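Local coordinates for double-stranded RNA-binding protein 1 (Arabidopsis thaliana, PDB 3ADJ), which binds double-stranded RNA and assists the nuclease DICER-LIKE 1 in accurately processing primary and precursor microRNAs in the nucleus, here represented by its second double-stranded RNA-binding domain, at residues 14-27 / 36-48. Numbering follows the deposited sequence.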
ATOM      1  N   ALA A  14      11.914   4.551  -5.329  1.00 32.91           N
ATOM      2  CA  ALA A  14      11.261   5.465  -6.253  1.00 32.82           C
ATOM      3  C   ALA A  14      12.296   6.363  -6.911  1.00 32.95           C
ATOM      4  O   ALA A  14      12.104   6.818  -8.041  1.00 33.06           O
ATOM      5  CB  ALA A  14      10.237   6.283  -5.532  1.00 32.98           C
ATOM      6  N   GLN A  15      13.396   6.608  -6.196  1.00 32.98           N
ATOM      7  CA  GLN A  15      14.502   7.402  -6.733  1.00 32.94           C
ATOM      8  C   GLN A  15      15.480   6.510  -7.492  1.00 32.81           C
ATOM      9  O   GLN A  15      15.933   6.866  -8.582  1.00 32.90           O
ATOM     10  CB  GLN A  15      15.217   8.172  -5.613  1.00 33.05           C
ATOM     11  CG  GLN A  15      14.362   9.278  -4.980  1.00 32.89           C
ATOM     12  CD  GLN A  15      14.869   9.708  -3.572  1.00 32.90           C
ATOM     13  OE1 GLN A  15      15.873   9.029  -2.969  1.00 33.19           O
ATOM     14  NE2 GLN A  15      13.987  10.619  -2.921  1.00 32.41           N
ATOM     15  N   LYS A  16      15.790   5.347  -6.913  1.00 32.59           N
ATOM     16  CA  LYS A  16      16.626   4.331  -7.569  1.00 32.25           C
ATOM     17  C   LYS A  16      16.039   3.869  -8.902  1.00 31.86           C
ATOM     18  O   LYS A  16      16.653   3.072  -9.616  1.00 31.80           O
ATOM     19  CB  LYS A  16      16.825   3.115  -6.654  1.00 32.33           C
ATOM     20  CG  LYS A  16      18.136   3.103  -5.871  1.00 32.38           C
ATOM     21  CD  LYS A  16      18.400   1.705  -5.323  1.00 32.27           C
ATOM     22  CE  LYS A  16      19.818   1.550  -4.792  1.00 31.72           C
ATOM     23  NZ  LYS A  16      20.175   0.097  -4.678  1.00 31.57           N
ATOM     24  N   MET A  17      14.848   4.374  -9.225  1.00 31.41           N
ATOM     25  CA  MET A  17      14.179   4.002 -10.459  1.00 31.04           C
ATOM     26  C   MET A  17      13.717   5.209 -11.273  1.00 30.22           C
ATOM     27  O   MET A  17      13.350   5.043 -12.437  1.00 30.41           O
ATOM     28  CB  MET A  17      13.012   3.042 -10.182  1.00 31.63           C
ATOM     29  CG  MET A  17      13.416   1.692  -9.551  1.00 32.75           C
ATOM     30  SD  MET A  17      14.477   0.664 -10.597  1.00 35.51           S
ATOM     31  CE  MET A  17      15.560  -0.105  -9.351  1.00 32.93           C
ATOM     32  N   ASN A  18      13.732   6.403 -10.667  1.00 29.02           N
ATOM     33  CA  ASN A  18      13.469   7.676 -11.375  1.00 28.06           C
ATOM     34  C   ASN A  18      12.051   8.249 -11.232  1.00 27.43           C
ATOM     35  O   ASN A  18      11.741   9.299 -11.814  1.00 27.27           O
ATOM     36  CB  ASN A  18      13.865   7.564 -12.863  1.00 28.28           C
ATOM     37  CG  ASN A  18      13.891   8.906 -13.583  1.00 28.08           C
ATOM     38  OD1 ASN A  18      14.251   9.939 -13.012  1.00 27.83           O
ATOM     39  ND2 ASN A  18      13.520   8.886 -14.857  1.00 27.88           N
ATOM     40  N   TYR A  19      11.200   7.580 -10.445  1.00 26.65           N
ATOM     41  CA  TYR A  19       9.781   7.964 -10.329  1.00 25.72           C
ATOM     42  C   TYR A  19       9.498   9.082  -9.336  1.00 25.07           C
ATOM     43  O   TYR A  19      10.416   9.688  -8.794  1.00 24.92           O
ATOM     44  CB  TYR A  19       8.880   6.759 -10.041  1.00 25.82           C
ATOM     45  CG  TYR A  19       9.035   5.635 -11.025  1.00 25.90           C
ATOM     46  CD1 TYR A  19       9.678   4.466 -10.651  1.00 26.26           C
ATOM     47  CD2 TYR A  19       8.556   5.741 -12.334  1.00 25.56           C
ATOM     48  CE1 TYR A  19       9.843   3.424 -11.546  1.00 26.51           C
ATOM     49  CE2 TYR A  19       8.711   4.696 -13.238  1.00 25.63           C
ATOM     50  CZ  TYR A  19       9.362   3.539 -12.830  1.00 26.25           C
ATOM     51  OH  TYR A  19       9.545   2.479 -13.685  1.00 26.81           O
ATOM     52  N   ALA A  20       8.208   9.321  -9.103  1.00 24.40           N
ATOM     53  CA  ALA A  20       7.720  10.549  -8.493  1.00 23.79           C
ATOM     54  C   ALA A  20       7.077  10.350  -7.121  1.00 23.63           C
ATOM     55  O   ALA A  20       6.063  10.998  -6.807  1.00 23.68           O
ATOM     56  CB  ALA A  20       6.734  11.213  -9.432  1.00 23.76           C
ATOM     57  N   ILE A  21       7.654   9.469  -6.302  1.00 22.99           N
ATOM     58  CA  ILE A  21       7.179   9.291  -4.932  1.00 22.42           C
ATOM     59  C   ILE A  21       5.865   8.512  -4.883  1.00 22.28           C
ATOM     60  O   ILE A  21       4.975   8.730  -5.715  1.00 21.79           O
ATOM     61  CB  ILE A  21       7.062  10.657  -4.167  1.00 22.23           C
ATOM     62  CG1 ILE A  21       8.274  10.832  -3.235  1.00 22.03           C
ATOM     63  CG2 ILE A  21       5.794  10.705  -3.294  1.00 22.65           C
ATOM     64  CD1 ILE A  21       8.324  12.174  -2.541  1.00 22.19           C
ATOM     65  N   PRO A  22       5.750   7.590  -3.906  1.00 22.18           N
ATOM     66  CA  PRO A  22       4.581   6.750  -3.744  1.00 22.42           C
ATOM     67  C   PRO A  22       3.371   7.504  -3.202  1.00 22.69           C
ATOM     68  O   PRO A  22       3.477   8.207  -2.218  1.00 22.45           O
ATOM     69  CB  PRO A  22       5.053   5.697  -2.746  1.00 22.61           C
ATOM     70  CG  PRO A  22       6.542   5.862  -2.669  1.00 22.30           C
ATOM     71  CD  PRO A  22       6.767   7.275  -2.893  1.00 21.90           C
ATOM     72  N   LEU A  23       2.234   7.359  -3.866  1.00 23.39           N
ATOM     73  CA  LEU A  23       0.990   7.954  -3.422  1.00 24.23           C
ATOM     74  C   LEU A  23       0.165   6.854  -2.782  1.00 25.04           C
ATOM     75  O   LEU A  23      -0.020   5.803  -3.372  1.00 25.21           O
ATOM     76  CB  LEU A  23       0.223   8.554  -4.606  1.00 24.06           C
ATOM     77  CG  LEU A  23       0.917   9.463  -5.632  1.00 23.67           C
ATOM     78  CD1 LEU A  23       0.062   9.564  -6.875  1.00 23.55           C
ATOM     79  CD2 LEU A  23       1.265  10.861  -5.101  1.00 21.54           C
ATOM     80  N   TYR A  24      -0.311   7.099  -1.566  1.00 26.09           N
ATOM     81  CA  TYR A  24      -1.066   6.113  -0.798  1.00 26.93           C
ATOM     82  C   TYR A  24      -2.544   6.437  -0.914  1.00 27.93           C
ATOM     83  O   TYR A  24      -2.954   7.574  -0.807  1.00 27.54           O
ATOM     84  CB  TYR A  24      -0.610   6.087   0.684  1.00 26.58           C
ATOM     85  CG  TYR A  24       0.815   5.623   0.864  1.00 25.77           C
ATOM     86  CD1 TYR A  24       1.882   6.454   0.567  1.00 24.14           C
ATOM     87  CD2 TYR A  24       1.097   4.329   1.306  1.00 27.10           C
ATOM     88  CE1 TYR A  24       3.186   6.024   0.716  1.00 25.50           C
ATOM     89  CE2 TYR A  24       2.412   3.873   1.456  1.00 25.71           C
ATOM     90  CZ  TYR A  24       3.442   4.732   1.156  1.00 27.32           C
ATOM     91  OH  TYR A  24       4.735   4.310   1.297  1.00 28.30           O
ATOM     92  N   GLN A  25      -3.351   5.428  -1.150  1.00 29.59           N
ATOM     93  CA  GLN A  25      -4.768   5.658  -1.199  1.00 31.63           C
ATOM     94  C   GLN A  25      -5.448   4.714  -0.230  1.00 32.84           C
ATOM     95  O   GLN A  25      -4.841   3.755   0.209  1.00 32.94           O
ATOM     96  CB  GLN A  25      -5.286   5.443  -2.607  1.00 31.86           C
ATOM     97  CG  GLN A  25      -6.524   6.237  -2.896  1.00 33.13           C
ATOM     98  CD  GLN A  25      -7.382   5.579  -3.914  1.00 34.70           C
ATOM     99  OE1 GLN A  25      -7.825   4.445  -3.725  1.00 35.42           O
ATOM    100  NE2 GLN A  25      -7.640   6.287  -5.009  1.00 36.49           N
ATOM    101  N   CYS A  26      -6.702   5.004   0.104  1.00 34.61           N
ATOM    102  CA  CYS A  26      -7.472   4.203   1.048  1.00 35.87           C
ATOM    103  C   CYS A  26      -8.904   3.982   0.570  1.00 36.28           C
ATOM    104  O   CYS A  26      -9.500   4.861  -0.043  1.00 35.94           O
ATOM    105  CB  CYS A  26      -7.482   4.877   2.414  1.00 35.84           C
ATOM    106  SG  CYS A  26      -7.382   3.710   3.748  1.00 38.73           S
ATOM    107  N   GLN A  27      -9.443   2.796   0.848  1.00 37.21           N
ATOM    108  CA  GLN A  27     -10.829   2.471   0.507  1.00 38.13           C
ATOM    109  C   GLN A  27     -11.562   1.722   1.598  1.00 38.59           C
ATOM    110  O   GLN A  27     -10.971   1.249   2.548  1.00 39.06           O
ATOM    111  CB  GLN A  27     -10.889   1.643  -0.758  1.00 38.15           C
ATOM    112  CG  GLN A  27     -10.891   2.438  -2.025  1.00 39.17           C
ATOM    113  CD  GLN A  27     -10.277   1.636  -3.112  1.00 41.44           C
ATOM    114  OE1 GLN A  27     -10.944   0.801  -3.719  1.00 43.14           O
ATOM    115  NE2 GLN A  27      -8.977   1.830  -3.335  1.00 41.42           N
ATOM    116  N   THR A  36     -16.346  -3.320   9.026  1.00 29.88           N
ATOM    117  CA  THR A  36     -15.621  -2.326   8.246  1.00 30.41           C
ATOM    118  C   THR A  36     -14.232  -2.859   7.869  1.00 30.81           C
ATOM    119  O   THR A  36     -13.430  -3.210   8.721  1.00 31.12           O
ATOM    120  CB  THR A  36     -15.545  -0.980   9.001  1.00 30.55           C
ATOM    121  OG1 THR A  36     -16.872  -0.490   9.213  1.00 31.01           O
ATOM    122  CG2 THR A  36     -14.769   0.074   8.222  1.00 30.81           C
ATOM    123  N   GLN A  37     -13.955  -2.929   6.575  1.00 31.15           N
ATOM    124  CA  GLN A  37     -12.707  -3.484   6.104  1.00 31.36           C
ATOM    125  C   GLN A  37     -12.085  -2.490   5.138  1.00 31.10           C
ATOM    126  O   GLN A  37     -12.726  -2.130   4.146  1.00 31.47           O
ATOM    127  CB  GLN A  37     -13.005  -4.803   5.418  1.00 31.29           C
ATOM    128  CG  GLN A  37     -11.826  -5.739   5.248  1.00 32.43           C
ATOM    129  CD  GLN A  37     -12.271  -7.134   4.792  1.00 32.34           C
ATOM    130  OE1 GLN A  37     -12.352  -8.079   5.601  1.00 32.70           O
ATOM    131  NE2 GLN A  37     -12.574  -7.261   3.493  1.00 33.02           N
ATOM    132  N   PHE A  38     -10.861  -2.037   5.447  1.00 30.69           N
ATOM    133  CA  PHE A  38     -10.124  -1.036   4.652  1.00 30.45           C
ATOM    134  C   PHE A  38      -9.179  -1.700   3.666  1.00 30.64           C
ATOM    135  O   PHE A  38      -8.386  -2.523   4.064  1.00 31.46           O
ATOM    136  CB  PHE A  38      -9.269  -0.124   5.543  1.00 29.70           C
ATOM    137  CG  PHE A  38      -9.957   0.367   6.782  1.00 30.29           C
ATOM    138  CD1 PHE A  38      -9.806  -0.305   7.990  1.00 29.62           C
ATOM    139  CD2 PHE A  38     -10.731   1.520   6.760  1.00 30.75           C
ATOM    140  CE1 PHE A  38     -10.432   0.142   9.151  1.00 28.34           C
ATOM    141  CE2 PHE A  38     -11.361   1.966   7.919  1.00 29.60           C
ATOM    142  CZ  PHE A  38     -11.211   1.268   9.113  1.00 28.77           C
ATOM    143  N   THR A  39      -9.242  -1.345   2.392  1.00 30.64           N
ATOM    144  CA  THR A  39      -8.222  -1.773   1.446  1.00 31.46           C
ATOM    145  C   THR A  39      -7.371  -0.546   1.132  1.00 32.36           C
ATOM    146  O   THR A  39      -7.919   0.532   0.849  1.00 33.15           O
ATOM    147  CB  THR A  39      -8.852  -2.300   0.150  1.00 31.72           C
ATOM    148  OG1 THR A  39      -9.806  -3.319   0.457  1.00 32.80           O
ATOM    149  CG2 THR A  39      -7.825  -2.888  -0.751  1.00 31.70           C
ATOM    150  N   CYS A  40      -6.049  -0.682   1.199  1.00 32.28           N
ATOM    151  CA  CYS A  40      -5.156   0.450   0.995  1.00 32.91           C
ATOM    152  C   CYS A  40      -4.368   0.230  -0.249  1.00 32.92           C
ATOM    153  O   CYS A  40      -4.143  -0.903  -0.645  1.00 33.72           O
ATOM    154  CB  CYS A  40      -4.186   0.639   2.164  1.00 33.11           C
ATOM    155  SG  CYS A  40      -4.892   1.482   3.608  1.00 37.88           S
ATOM    156  N   THR A  41      -3.908   1.316  -0.858  1.00 32.86           N
ATOM    157  CA  THR A  41      -3.211   1.236  -2.133  1.00 32.07           C
ATOM    158  C   THR A  41      -1.939   2.075  -2.174  1.00 32.05           C
ATOM    159  O   THR A  41      -1.858   3.139  -1.552  1.00 32.64           O
ATOM    160  CB  THR A  41      -4.151   1.632  -3.231  1.00 31.89           C
ATOM    161  OG1 THR A  41      -5.033   0.530  -3.473  1.00 32.07           O
ATOM    162  CG2 THR A  41      -3.406   1.963  -4.490  1.00 32.57           C
ATOM    163  N   VAL A  42      -0.942   1.569  -2.892  1.00 31.26           N
ATOM    164  CA  VAL A  42       0.315   2.268  -3.097  1.00 30.95           C
ATOM    165  C   VAL A  42       0.644   2.330  -4.590  1.00 30.48           C
ATOM    166  O   VAL A  42       0.776   1.314  -5.257  1.00 30.58           O
ATOM    167  CB  VAL A  42       1.441   1.613  -2.255  1.00 31.16           C
ATOM    168  CG1 VAL A  42       2.835   2.068  -2.662  1.00 30.99           C
ATOM    169  CG2 VAL A  42       1.221   1.930  -0.822  1.00 31.69           C
ATOM    170  N   GLU A  43       0.759   3.544  -5.109  1.00 29.96           N
ATOM    171  CA  GLU A  43       1.041   3.748  -6.513  1.00 29.62           C
ATOM    172  C   GLU A  43       2.459   4.259  -6.629  1.00 29.34           C
ATOM    173  O   GLU A  43       2.792   5.290  -6.071  1.00 29.42           O
ATOM    174  CB  GLU A  43       0.038   4.744  -7.109  1.00 29.39           C
ATOM    175  CG  GLU A  43       0.110   4.926  -8.607  1.00 29.44           C
ATOM    176  CD  GLU A  43      -0.820   6.019  -9.130  1.00 30.17           C
ATOM    177  OE1 GLU A  43      -1.105   6.984  -8.381  1.00 32.59           O
ATOM    178  OE2 GLU A  43      -1.261   5.929 -10.300  1.00 30.03           O
ATOM    179  N   ILE A  44       3.300   3.499  -7.317  1.00 29.17           N
ATOM    180  CA  ILE A  44       4.654   3.908  -7.656  1.00 28.94           C
ATOM    181  C   ILE A  44       4.894   3.486  -9.099  1.00 29.35           C
ATOM    182  O   ILE A  44       4.715   2.304  -9.448  1.00 29.35           O
ATOM    183  CB  ILE A  44       5.711   3.198  -6.786  1.00 28.74           C
ATOM    184  CG1 ILE A  44       5.367   3.285  -5.303  1.00 29.12           C
ATOM    185  CG2 ILE A  44       7.088   3.783  -7.029  1.00 28.73           C
ATOM    186  CD1 ILE A  44       5.865   2.116  -4.492  1.00 29.11           C
ATOM    187  N   GLY A  45       5.292   4.442  -9.936  1.00 29.28           N
ATOM    188  CA  GLY A  45       5.711   4.143 -11.304  1.00 29.41           C
ATOM    189  C   GLY A  45       4.605   4.414 -12.285  1.00 29.60           C
ATOM    190  O   GLY A  45       4.744   5.207 -13.214  1.00 29.98           O
ATOM    191  N   GLY A  46       3.487   3.760 -12.046  1.00 29.83           N
ATOM    192  CA  GLY A  46       2.292   3.899 -12.854  1.00 30.17           C
ATOM    193  C   GLY A  46       1.499   2.661 -12.524  1.00 30.43           C
ATOM    194  O   GLY A  46       0.552   2.311 -13.211  1.00 31.04           O
ATOM    195  N   ILE A  47       1.917   2.000 -11.448  1.00 30.17           N
ATOM    196  CA  ILE A  47       1.360   0.738 -11.028  1.00 29.62           C
ATOM    197  C   ILE A  47       0.828   0.914  -9.641  1.00 29.88           C
ATOM    198  O   ILE A  47       1.560   1.298  -8.746  1.00 30.15           O
ATOM    199  CB  ILE A  47       2.445  -0.358 -11.021  1.00 29.36           C
ATOM    200  CG1 ILE A  47       3.031  -0.523 -12.427  1.00 28.58           C
ATOM    201  CG2 ILE A  47       1.889  -1.669 -10.476  1.00 28.29           C
ATOM    202  CD1 ILE A  47       3.935  -1.719 -12.589  1.00 29.34           C
ATOM    203  N   LYS A  48      -0.457   0.649  -9.461  1.00 30.46           N
ATOM    204  CA  LYS A  48      -1.026   0.633  -8.122  1.00 30.80           C
ATOM    205  C   LYS A  48      -0.895  -0.764  -7.569  1.00 30.39           C
ATOM    206  O   LYS A  48      -1.350  -1.714  -8.207  1.00 29.87           O
ATOM    207  CB  LYS A  48      -2.511   1.011  -8.135  1.00 31.05           C
ATOM    208  CG  LYS A  48      -2.892   2.256  -8.911  1.00 32.98           C
ATOM    209  CD  LYS A  48      -4.291   2.680  -8.421  1.00 36.21           C
ATOM    210  CE  LYS A  48      -5.019   3.595  -9.435  1.00 37.70           C
ATOM    211  NZ  LYS A  48      -6.476   3.787  -9.088  1.00 36.46           N
TER
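Thr41 O is gripped twice from strand 23-27: Gln25 N donates a hydrogen bond to it at 2.8 Å, tilted from the carbonyl plane, and Tyr24 CA adds a CA-H...O contact. The return bond, Thr41 N to Gln25 O, completes this hydrogen-bonded pair, and Leu23 with Glu43 and Gln27 with Thr39 repeat it on either side. With the axes of segments 23-27 and 36-44 at 161°, this defines an antiparallel hairpin, the first two strands of the alpha-beta-beta-beta-alpha double-stranded RNA-binding fold.

On the face turned to the helices, Tyr24 and Val42 lie side by side, with Val42 CG2 meeting CD2 and CE2 of the ring obliquely. The phenol is set there by CG lying anti to the carbonyl carbon (chi1 -65°), and Leu10 and Lys7 of helix 4-15 also touch it. Replacing Tyr24 by alanine is likely to leave Val42 CG2 and Leu10 without their aromatic neighbour. Toward Gln27, Cys26 SG meets Cys40 SG; at the other end Pro22 CB packs on Ile44 CG1 at 3.5 Å beside Leu10.

On the other face Gln27 NE2 makes a weak bond to Gln25 OE1, and the Leu23 and Glu43 side chains lie side by side. Past the strand pairing, Gly45 CA sits over one face of the Tyr19 ring, 3.6 Å from its centroid and 18° off the normal, a CH-pi contact. The chemistry thus divides the work: backbone bonds fix the register, Tyr24, Pro22 and Ile44 meet helix 4-15 while the two cysteines meet helix 57-73, and mostly polar side chains, with Leu23 among them, occupy the opposite face.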